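Mannan endo-1,4-beta-mannosidase (Bacillus subtilis, PDB 3CBW) hydrolyses internal beta-1,4-mannosidic linkages in mannan, galactomannan and glucomannan, acting as a secreted enzyme of glucomannan degradation. Local coordinates at residues D76-W81 with L113-P118; W81-N86 with S122-T127. The protein carries 3 engineered substitutions. All coordinates share one frame; numbering follows the deposited sequence.

Contact 1. Residues D76-W81 with L113-P118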
loop_
_atom_site.group_PDB
_atom_site.type_symbol
_atom_site.label_atom_id
_atom_site.label_comp_id
_atom_site.label_asym_id
_atom_site.label_seq_id
_atom_site.Cartn_x
_atom_site.Cartn_y
_atom_site.Cartn_z
ATOM N N ASP A 76 -0.956 6.463 6.850
ATOM C CA ASP A 76 -1.007 5.252 7.664
ATOM C C ASP A 76 -1.763 5.598 8.935
ATOM O O ASP A 76 -1.409 6.522 9.658
ATOM C CB ASP A 76 0.412 4.742 7.927
ATOM C CG ASP A 76 0.443 3.343 8.509
ATOM O OD1 ASP A 76 -0.160 3.109 9.580
ATOM O OD2 ASP A 76 1.120 2.485 7.892
ATOM N N TYR A 77 -2.848 4.875 9.180
ATOM C CA TYR A 77 -3.689 5.127 10.339
ATOM C C TYR A 77 -3.067 4.666 11.663
ATOM O O TYR A 77 -3.515 5.100 12.739
ATOM C CB TYR A 77 -4.980 4.341 10.212
ATOM C CG TYR A 77 -6.083 4.801 9.282
ATOM C CD1 TYR A 77 -6.168 6.106 8.773
ATOM C CD2 TYR A 77 -7.120 3.925 8.996
ATOM C CE1 TYR A 77 -7.256 6.495 7.971
ATOM C CE2 TYR A 77 -8.205 4.300 8.223
ATOM C CZ TYR A 77 -8.275 5.579 7.712
ATOM O OH TYR A 77 -9.382 5.914 6.966
ATOM N N ALA A 78 -2.108 3.744 11.609
ATOM C CA ALA A 78 -1.741 2.998 12.811
ATOM C C ALA A 78 -0.340 3.320 13.292
ATOM O O ALA A 78 0.646 3.072 12.594
ATOM C CB ALA A 78 -1.913 1.509 12.585
ATOM N N ARG A 79 -0.268 3.884 14.500
ATOM C CA ARG A 79 0.987 4.234 15.116
ATOM C C ARG A 79 1.325 3.125 16.117
ATOM O O ARG A 79 1.240 3.308 17.334
ATOM C CB ARG A 79 0.891 5.610 15.787
ATOM C CG ARG A 79 0.682 6.813 14.810
ATOM C CD ARG A 79 -0.775 7.038 14.330
ATOM N NE ARG A 79 -1.696 6.985 15.462
ATOM C CZ ARG A 79 -2.002 8.007 16.262
ATOM N NH1 ARG A 79 -1.542 9.235 16.025
ATOM N NH2 ARG A 79 -2.811 7.800 17.294
ATOM N N GLY A 80 1.731 1.976 15.589
ATOM C CA GLY A 80 1.780 0.736 16.376
ATOM C C GLY A 80 2.902 0.609 17.391
ATOM O O GLY A 80 2.967 -0.392 18.102
ATOM N N TRP A 81 3.787 1.604 17.431
ATOM C CA TRP A 81 4.835 1.699 18.461
ATOM C C TRP A 81 4.314 2.289 19.774
ATOM O O TRP A 81 4.972 2.163 20.804
ATOM C CB TRP A 81 6.014 2.543 17.961
ATOM C CG TRP A 81 5.593 3.893 17.458
ATOM C CD1 TRP A 81 5.501 5.057 18.175
ATOM C CD2 TRP A 81 5.178 4.207 16.125
ATOM N NE1 TRP A 81 5.056 6.078 17.362
ATOM C CE2 TRP A 81 4.847 5.579 16.101
ATOM C CE3 TRP A 81 5.053 3.455 14.944
ATOM C CZ2 TRP A 81 4.414 6.221 14.936
ATOM C CZ3 TRP A 81 4.616 4.100 13.790
ATOM C CH2 TRP A 81 4.304 5.466 13.801
ATOM N N LEU A 113 -1.109 0.253 7.258
ATOM C CA LEU A 113 -1.340 0.110 8.696
ATOM C C LEU A 113 -0.140 -0.476 9.421
ATOM O O LEU A 113 0.139 -1.673 9.306
ATOM C CB LEU A 113 -2.524 -0.821 8.955
ATOM C CG LEU A 113 -3.874 -0.462 8.321
ATOM C CD1 LEU A 113 -4.835 -1.633 8.327
ATOM C CD2 LEU A 113 -4.489 0.737 9.023
ATOM N N HIS A 114 0.542 0.344 10.213
ATOM C CA HIS A 114 1.578 -0.179 11.121
ATOM C C HIS A 114 0.928 -0.649 12.421
ATOM O O HIS A 114 1.108 -0.048 13.483
ATOM C CB HIS A 114 2.670 0.853 11.358
ATOM C CG HIS A 114 3.633 0.954 10.216
ATOM N ND1 HIS A 114 3.249 1.344 8.950
ATOM C CD2 HIS A 114 4.960 0.687 10.143
ATOM C CE1 HIS A 114 4.302 1.326 8.148
ATOM N NE2 HIS A 114 5.353 0.937 8.850
ATOM N N LEU A 115 0.171 -1.743 12.336
ATOM C CA LEU A 115 -0.685 -2.191 13.428
ATOM C C LEU A 115 0.082 -2.516 14.686
ATOM O O LEU A 115 1.093 -3.226 14.642
ATOM C CB LEU A 115 -1.452 -3.447 13.028
ATOM C CG LEU A 115 -2.508 -3.347 11.930
ATOM C CD1 LEU A 115 -3.036 -4.756 11.633
ATOM C CD2 LEU A 115 -3.639 -2.419 12.368
ATOM N N ALA A 116 -0.432 -2.028 15.813
ATOM C CA ALA A 116 0.004 -2.520 17.116
ATOM C C ALA A 116 -0.246 -4.022 17.188
ATOM O O ALA A 116 -1.056 -4.574 16.429
ATOM C CB ALA A 116 -0.725 -1.786 18.227
ATOM N N ASN A 117 0.456 -4.672 18.112
ATOM C CA ASN A 117 0.518 -6.118 18.208
ATOM C C ASN A 117 -0.478 -6.622 19.241
ATOM O O ASN A 117 -0.273 -6.437 20.446
ATOM C CB ASN A 117 1.939 -6.484 18.627
ATOM C CG ASN A 117 2.200 -7.963 18.667
ATOM O OD1 ASN A 117 1.287 -8.787 18.691
ATOM N ND2 ASN A 117 3.490 -8.314 18.692
ATOM N N PRO A 118 -1.554 -7.280 18.784
ATOM C CA PRO A 118 -2.601 -7.693 19.727
ATOM C C PRO A 118 -2.219 -8.880 20.617
ATOM O O PRO A 118 -3.013 -9.282 21.461
ATOM C CB PRO A 118 -3.784 -8.014 18.813
ATOM C CG PRO A 118 -3.164 -8.435 17.528
ATOM C CD PRO A 118 -1.883 -7.658 17.395
#

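Contact 2. Residues W81-N86 with S122-T127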
loop_
_atom_site.group_PDB
_atom_site.type_symbol
_atom_site.label_atom_id
_atom_site.label_comp_id
_atom_site.label_asym_id
_atom_site.label_seq_id
_atom_site.Cartn_x
_atom_site.Cartn_y
_atom_site.Cartn_z
ATOM N N TRP A 81 3.787 1.604 17.431
ATOM C CA TRP A 81 4.835 1.699 18.461
ATOM C C TRP A 81 4.314 2.289 19.774
ATOM O O TRP A 81 4.972 2.163 20.804
ATOM C CB TRP A 81 6.014 2.543 17.961
ATOM C CG TRP A 81 5.593 3.893 17.458
ATOM C CD1 TRP A 81 5.501 5.057 18.175
ATOM C CD2 TRP A 81 5.178 4.207 16.125
ATOM N NE1 TRP A 81 5.056 6.078 17.362
ATOM C CE2 TRP A 81 4.847 5.579 16.101
ATOM C CE3 TRP A 81 5.053 3.455 14.944
ATOM C CZ2 TRP A 81 4.414 6.221 14.936
ATOM C CZ3 TRP A 81 4.616 4.100 13.790
ATOM C CH2 TRP A 81 4.304 5.466 13.801
ATOM N N LEU A 82 3.155 2.941 19.745
ATOM C CA LEU A 82 2.665 3.652 20.933
ATOM C C LEU A 82 2.188 2.686 21.999
ATOM O O LEU A 82 1.495 1.714 21.706
ATOM C CB LEU A 82 1.529 4.614 20.567
ATOM C CG LEU A 82 1.841 5.809 19.667
ATOM C CD1 LEU A 82 0.546 6.499 19.289
ATOM C CD2 LEU A 82 2.775 6.793 20.354
ATOM N N GLU A 83 2.571 2.958 23.244
ATOM C CA GLU A 83 1.983 2.270 24.383
ATOM C C GLU A 83 0.805 3.102 24.846
ATOM O O GLU A 83 0.966 4.252 25.250
ATOM C CB GLU A 83 2.999 2.115 25.513
ATOM C CG GLU A 83 4.097 1.089 25.231
ATOM C CD GLU A 83 3.593 -0.344 25.270
ATOM O OE1 GLU A 83 2.772 -0.674 26.152
ATOM O OE2 GLU A 83 4.026 -1.144 24.415
ATOM N N THR A 84 -0.382 2.514 24.780
ATOM C CA THR A 84 -1.617 3.264 24.970
ATOM C C THR A 84 -2.527 2.527 25.942
ATOM O O THR A 84 -2.355 1.323 26.177
ATOM C CB THR A 84 -2.351 3.468 23.618
ATOM O OG1 THR A 84 -2.550 2.199 22.988
ATOM C CG2 THR A 84 -1.546 4.373 22.687
ATOM N N ALA A 85 -3.497 3.250 26.499
ATOM C CA ALA A 85 -4.449 2.677 27.459
ATOM C C ALA A 85 -5.285 1.560 26.834
ATOM O O ALA A 85 -5.494 0.504 27.437
ATOM C CB ALA A 85 -5.353 3.770 28.043
ATOM N N ASN A 86 -5.748 1.804 25.610
ATOM C CA ASN A 86 -6.471 0.815 24.826
ATOM C C ASN A 86 -5.704 0.646 23.525
ATOM O O ASN A 86 -5.216 1.629 22.966
ATOM C CB ASN A 86 -7.910 1.277 24.553
ATOM C CG ASN A 86 -8.743 1.380 25.823
ATOM O OD1 ASN A 86 -8.745 0.473 26.649
ATOM N ND2 ASN A 86 -9.462 2.489 25.972
ATOM N N SER A 122 -0.794 -3.313 24.273
ATOM C CA SER A 122 -0.731 -2.292 23.234
ATOM C C SER A 122 0.675 -2.267 22.653
ATOM O O SER A 122 1.554 -2.995 23.118
ATOM C CB SER A 122 -1.127 -0.915 23.782
ATOM O OG SER A 122 -0.135 -0.415 24.660
ATOM N N GLY A 123 0.862 -1.443 21.622
ATOM C CA GLY A 123 2.174 -1.233 21.017
ATOM C C GLY A 123 2.808 -2.511 20.508
ATOM O O GLY A 123 2.126 -3.402 19.995
ATOM N N HIS A 124 4.131 -2.582 20.619
ATOM C CA HIS A 124 4.896 -3.790 20.289
ATOM C C HIS A 124 4.786 -4.235 18.828
ATOM O O HIS A 124 4.908 -5.426 18.536
ATOM C CB HIS A 124 4.500 -4.950 21.215
ATOM C CG HIS A 124 4.888 -4.742 22.645
ATOM N ND1 HIS A 124 4.110 -4.031 23.530
ATOM C CD2 HIS A 124 5.984 -5.137 23.337
ATOM C CE1 HIS A 124 4.699 -4.012 24.714
ATOM N NE2 HIS A 124 5.839 -4.669 24.622
ATOM N N PHE A 125 4.616 -3.282 17.909
ATOM C CA PHE A 125 4.383 -3.618 16.493
ATOM C C PHE A 125 5.489 -4.427 15.820
ATOM O O PHE A 125 5.229 -5.144 14.849
ATOM C CB PHE A 125 4.009 -2.372 15.669
ATOM C CG PHE A 125 5.161 -1.459 15.322
ATOM C CD1 PHE A 125 5.208 -0.880 14.064
ATOM C CD2 PHE A 125 6.144 -1.105 16.248
ATOM C CE1 PHE A 125 6.226 -0.007 13.713
ATOM C CE2 PHE A 125 7.192 -0.238 15.888
ATOM C CZ PHE A 125 7.220 0.312 14.625
ATOM N N LYS A 126 6.709 -4.316 16.347
ATOM C CA LYS A 126 7.867 -5.046 15.809
ATOM C C LYS A 126 8.390 -6.126 16.751
ATOM O O LYS A 126 9.513 -6.613 16.600
ATOM C CB LYS A 126 8.975 -4.069 15.407
ATOM C CG LYS A 126 8.593 -3.260 14.184
ATOM C CD LYS A 126 9.656 -2.263 13.818
ATOM C CE LYS A 126 9.315 -1.598 12.501
ATOM N NZ LYS A 126 10.220 -0.452 12.224
ATOM N N THR A 127 7.574 -6.516 17.720
ATOM C CA THR A 127 7.948 -7.597 18.627
ATOM C C THR A 127 7.435 -8.901 18.030
ATOM O O THR A 127 6.235 -9.039 17.800
ATOM C CB THR A 127 7.330 -7.373 20.016
ATOM O OG1 THR A 127 7.711 -6.081 20.499
ATOM C CG2 THR A 127 7.790 -8.448 21.006
HETATM O O HOH W 1 5.551 -0.355 21.741
HETATM O O HOH W 2 -1.012 0.801 20.858
#

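Contact 1. Residues D76-W81 with L113-P118
Asp76 grips His114 with both carboxylate oxygens. OD1 of Asp76 accepts the backbone N of His114 at 2.9 Å on its syn lone pair, and also the N of Ala78, closing an Asx turn. OD2 of Asp76 takes the ring ND1 of His114 at 2.6 Å; the oxygen lies in the imidazole plane, whereas ND1 sits above the carboxylate plane, the two planes being 59° apart. With CG anti to the backbone N (chi1 -168°), the carboxylate swings across to the neighbouring strand, where OD2 also bonds Ser112 OG. With alanine in place of Asp76, the backbone N and ND1 of His114 would probably lose their acceptor oxygens and the imidazole be less firmly oriented.

Apolar contacts are slighter: CD2 of Leu113 lies 3.8 Å from CB of Tyr77, and the methyl of Ala78 touches both Leu113 and Leu115. Past the strands, CA of Gly80 passes 3.1 Å from O of His114 in a CA-H...O contact; a CB there would point into that oxygen, so only a glycine fits.

Both segments lie at C-terminal strand ends (72-79 and 108-114, joined by helix 96-104 as a beta-alpha-beta unit), where TIM-barrel glycosidases carry active sites; His114 probably binds substrate.

Contact 2. Residues W81-N86 with S122-T127
Across from one another, 81-84 and 122-125 run nearly antiparallel, with CA of Trp81 4.7 Å from CA of Gly123 and no direct backbone-to-backbone hydrogen bond. Gly123, at positive phi, leaves no room for a side chain beside Leu82 O and the carboxylate of Glu83.

At one end, Trp81 and Phe125 lie alongside each other in a T-shaped pair: the six-membered ring of the indole turns its edge to the face of Phe125, centroids 5.6 Å apart and planes at 65°. CB of Trp81 also touches CE2 of Phe125 at 3.7 Å. The backbone N of Trp81 lies over that same ring toward its rim, while CG of Lys126 covers the centre of the opposite face.

At the other end, Ser122 OG, set between its backbone N and carbonyl carbon (chi1 70°), accepts the N of Thr84 at 2.9 Å, nearly straight at 163°. His124 ND1 donates to Ser122 O at 2.8 Å, the oxygen lying in the imidazole plane. The bent Glu83 side chain brings OE2 to 3.0 Å from CE1 of His124, carboxylate and ring planes nearly perpendicular. Two waters fill in between: one links Trp81 O, Glu83 OE2 and the N of His124, the other Leu82 O, Thr84 OG1 and the N of Gly123.

The chemistry thus changes along the pair, from aromatic packing close to His114, a probable substrate-binding residue, to water-mediated polar bonding further out. Here waters stand in for backbone-to-backbone bonds, beside the one direct bond from Thr84 N to a side chain.

Contacts 1 and 2 follow one another outward from the barrel, their centres 8 Å apart. Their segments alternate along the chain, 76-81, 81-86, 113-118 and 122-127, with helix 96-104 crossing between the two halves. Contact 1 sits where strands 72-79 and 108-114 end; contact 2 joins the loops that continue from them, so the chain continues paired, as loops, beyond the end of the sheet. Trp81 belongs to both, and Asn117 of contact 1 reaches contact 2 through probable hydrogen bonds from its N to Gly123 O and from its ND2 to His124 O. Together they probably form part of one side of the substrate cleft, with Phe125 close to His114.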